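Local coordinates for protein (sliding clamp) (Enterobacteria phage RB69, PDB 1B77) that forms a three-subunit sliding clamp that binds a peptide of the phage DNA polymerase and probably encircles DNA to make replication processive, at residues V52-L57 and G79-A84. Residues are numbered along the deposited sequence; the frame is centred on the assembly and turned at random.
Sequences VALYDL and GNIKIA
With CG1 opposite the carbonyl carbon (chi1 -56°) and the chain extended at the next bond (chi2 165°), Ile81 sends CD1 across to Val52 and Leu54. Val52, at chi1 66°, sets CG2 anti to its own backbone N, and this methyl meets the isoleucine. Val52 CG2 lies 4.0 Å from Ile81 CG1 and equally far from Ile81 CD1, so it rests against the terminal bond rather than on a single atom. The second touch is methyl to methyl: Leu54 CD2 stands 3.4 Å from Ile81 CD1, closer than normal van der Waals separation and hence a tight spot. Although its CB does not aim at residues 79-84, the end of Leu54 bends nearer and brings CD2 to Ile81. The side chains of Val52 and Leu54, two positions apart on the strand, each cross that of Ile81 at about a right angle, and each gives one methyl to Ile81 CD1. At 8.3 Å, the Val52 CA to Ile81 CA distance is too long for neighbouring paired strands, which marks this as buried apolar packing between separate sheets, within the N-terminal processivity-factor half of the clamp and untouched by other subunits. Strand 52-54 pairs with 21-23, whereas strand 81-84 is the middle of a three-stranded antiparallel sheet between 72-75 and 88-92. Trp92 of 88-92 and Phe60 of helix 57-64 also pack on Leu54, and the same helix lies against Ile83.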
ATOM      1  N   VAL A  52     -24.848 -18.659 -15.911  1.00 27.91           N
ATOM      2  CA  VAL A  52     -24.301 -19.028 -14.617  1.00 27.02           C
ATOM      3  C   VAL A  52     -24.242 -17.824 -13.691  1.00 26.47           C
ATOM      4  O   VAL A  52     -23.939 -16.708 -14.112  1.00 26.10           O
ATOM      5  CB  VAL A  52     -22.878 -19.636 -14.776  1.00 27.14           C
ATOM      6  CG1 VAL A  52     -21.914 -18.574 -15.289  1.00 26.85           C
ATOM      7  CG2 VAL A  52     -22.401 -20.245 -13.444  1.00 26.81           C
ATOM      8  N   ALA A  53     -24.553 -18.064 -12.424  1.00 25.80           N
ATOM      9  CA  ALA A  53     -24.536 -17.017 -11.430  1.00 25.19           C
ATOM     10  C   ALA A  53     -23.231 -17.079 -10.650  1.00 24.66           C
ATOM     11  O   ALA A  53     -22.767 -18.155 -10.278  1.00 25.24           O
ATOM     12  CB  ALA A  53     -25.721 -17.176 -10.483  1.00 25.30           C
ATOM     13  N   LEU A  54     -22.645 -15.918 -10.404  1.00 23.67           N
ATOM     14  CA  LEU A  54     -21.404 -15.820  -9.648  1.00 22.87           C
ATOM     15  C   LEU A  54     -21.670 -15.052  -8.351  1.00 22.46           C
ATOM     16  O   LEU A  54     -22.188 -13.935  -8.381  1.00 22.36           O
ATOM     17  CB  LEU A  54     -20.344 -15.107 -10.482  1.00 22.21           C
ATOM     18  CG  LEU A  54     -19.793 -15.925 -11.648  1.00 22.27           C
ATOM     19  CD1 LEU A  54     -19.060 -15.007 -12.627  1.00 22.26           C
ATOM     20  CD2 LEU A  54     -18.873 -17.007 -11.115  1.00 21.72           C
ATOM     21  N   TYR A  55     -21.329 -15.667  -7.223  1.00 21.93           N
ATOM     22  CA  TYR A  55     -21.525 -15.068  -5.902  1.00 21.90           C
ATOM     23  C   TYR A  55     -20.462 -14.006  -5.613  1.00 21.71           C
ATOM     24  O   TYR A  55     -20.764 -12.962  -5.037  1.00 21.67           O
ATOM     25  CB  TYR A  55     -21.440 -16.153  -4.826  1.00 22.59           C
ATOM     26  CG  TYR A  55     -21.814 -15.693  -3.433  1.00 23.05           C
ATOM     27  CD1 TYR A  55     -23.135 -15.404  -3.106  1.00 23.40           C
ATOM     28  CD2 TYR A  55     -20.842 -15.539  -2.444  1.00 23.46           C
ATOM     29  CE1 TYR A  55     -23.486 -14.972  -1.822  1.00 24.10           C
ATOM     30  CE2 TYR A  55     -21.177 -15.107  -1.155  1.00 24.07           C
ATOM     31  CZ  TYR A  55     -22.501 -14.828  -0.852  1.00 24.40           C
ATOM     32  OH  TYR A  55     -22.841 -14.433   0.421  1.00 25.20           O
ATOM     33  N   ASP A  56     -19.223 -14.284  -6.012  1.00 21.17           N
ATOM     34  CA  ASP A  56     -18.104 -13.371  -5.778  1.00 21.44           C
ATOM     35  C   ASP A  56     -17.394 -13.064  -7.091  1.00 21.51           C
ATOM     36  O   ASP A  56     -16.318 -13.594  -7.370  1.00 21.16           O
ATOM     37  CB  ASP A  56     -17.108 -14.000  -4.798  1.00 21.39           C
ATOM     38  CG  ASP A  56     -16.075 -13.001  -4.285  1.00 21.79           C
ATOM     39  OD1 ASP A  56     -15.854 -11.948  -4.931  1.00 21.17           O
ATOM     40  OD2 ASP A  56     -15.472 -13.288  -3.227  1.00 22.16           O
ATOM     41  N   LEU A  57     -18.007 -12.196  -7.886  1.00 21.82           N
ATOM     42  CA  LEU A  57     -17.481 -11.809  -9.184  1.00 22.29           C
ATOM     43  C   LEU A  57     -16.059 -11.271  -9.140  1.00 22.94           C
ATOM     44  O   LEU A  57     -15.236 -11.611  -9.989  1.00 23.10           O
ATOM     45  CB  LEU A  57     -18.399 -10.760  -9.818  1.00 21.95           C
ATOM     46  CG  LEU A  57     -17.943 -10.161 -11.147  1.00 21.89           C
ATOM     47  CD1 LEU A  57     -17.684 -11.274 -12.144  1.00 21.49           C
ATOM     48  CD2 LEU A  57     -19.007  -9.195 -11.663  1.00 21.66           C
ATOM     49  N   GLY A  79     -21.802 -28.897 -12.634  1.00 37.02           N
ATOM     50  CA  GLY A  79     -22.618 -27.693 -12.600  1.00 36.17           C
ATOM     51  C   GLY A  79     -21.823 -26.442 -12.248  1.00 35.73           C
ATOM     52  O   GLY A  79     -22.356 -25.333 -12.271  1.00 36.01           O
ATOM     53  N   ASN A  80     -20.546 -26.623 -11.917  1.00 35.03           N
ATOM     54  CA  ASN A  80     -19.665 -25.510 -11.571  1.00 34.35           C
ATOM     55  C   ASN A  80     -18.923 -25.026 -12.801  1.00 33.46           C
ATOM     56  O   ASN A  80     -19.086 -25.578 -13.885  1.00 33.71           O
ATOM     57  CB  ASN A  80     -18.663 -25.938 -10.504  1.00 34.83           C
ATOM     58  CG  ASN A  80     -19.295 -26.072  -9.136  1.00 35.15           C
ATOM     59  OD1 ASN A  80     -18.747 -26.736  -8.258  1.00 36.23           O
ATOM     60  ND2 ASN A  80     -20.440 -25.425  -8.939  1.00 35.03           N
ATOM     61  N   ILE A  81     -18.097 -24.003 -12.629  1.00 32.23           N
ATOM     62  CA  ILE A  81     -17.353 -23.437 -13.741  1.00 31.19           C
ATOM     63  C   ILE A  81     -15.959 -24.009 -13.888  1.00 30.93           C
ATOM     64  O   ILE A  81     -15.243 -24.182 -12.898  1.00 30.85           O
ATOM     65  CB  ILE A  81     -17.187 -21.924 -13.582  1.00 31.03           C
ATOM     66  CG1 ILE A  81     -18.549 -21.261 -13.437  1.00 30.61           C
ATOM     67  CG2 ILE A  81     -16.414 -21.367 -14.761  1.00 30.41           C
ATOM     68  CD1 ILE A  81     -18.455 -19.850 -12.919  1.00 30.37           C
ATOM     69  N   LYS A  82     -15.572 -24.275 -15.133  1.00 30.50           N
ATOM     70  CA  LYS A  82     -14.247 -24.788 -15.437  1.00 30.28           C
ATOM     71  C   LYS A  82     -13.449 -23.778 -16.256  1.00 29.75           C
ATOM     72  O   LYS A  82     -13.942 -23.232 -17.237  1.00 29.52           O
ATOM     73  CB  LYS A  82     -14.326 -26.107 -16.215  1.00 30.74           C
ATOM     74  CG  LYS A  82     -12.954 -26.585 -16.680  1.00 31.39           C
ATOM     75  CD  LYS A  82     -13.012 -27.857 -17.513  1.00 32.12           C
ATOM     76  CE  LYS A  82     -11.621 -28.198 -18.069  1.00 32.85           C
ATOM     77  NZ  LYS A  82     -11.574 -29.547 -18.719  1.00 33.05           N
ATOM     78  N   ILE A  83     -12.210 -23.540 -15.842  1.00 29.23           N
ATOM     79  CA  ILE A  83     -11.330 -22.615 -16.538  1.00 28.77           C
ATOM     80  C   ILE A  83     -10.143 -23.422 -17.050  1.00 29.23           C
ATOM     81  O   ILE A  83      -9.260 -23.817 -16.276  1.00 28.95           O
ATOM     82  CB  ILE A  83     -10.830 -21.506 -15.597  1.00 28.39           C
ATOM     83  CG1 ILE A  83     -12.030 -20.809 -14.944  1.00 28.08           C
ATOM     84  CG2 ILE A  83      -9.989 -20.503 -16.374  1.00 27.55           C
ATOM     85  CD1 ILE A  83     -11.661 -19.894 -13.795  1.00 28.08           C
ATOM     86  N   ALA A  84     -10.133 -23.670 -18.357  1.00 29.15           N
ATOM     87  CA  ALA A  84      -9.083 -24.462 -18.989  1.00 29.54           C
ATOM     88  C   ALA A  84      -7.868 -23.655 -19.424  1.00 29.75           C
ATOM     89  O   ALA A  84      -7.959 -22.807 -20.312  1.00 29.73           O
ATOM     90  CB  ALA A  84      -9.661 -25.221 -20.187  1.00 29.22           C
TER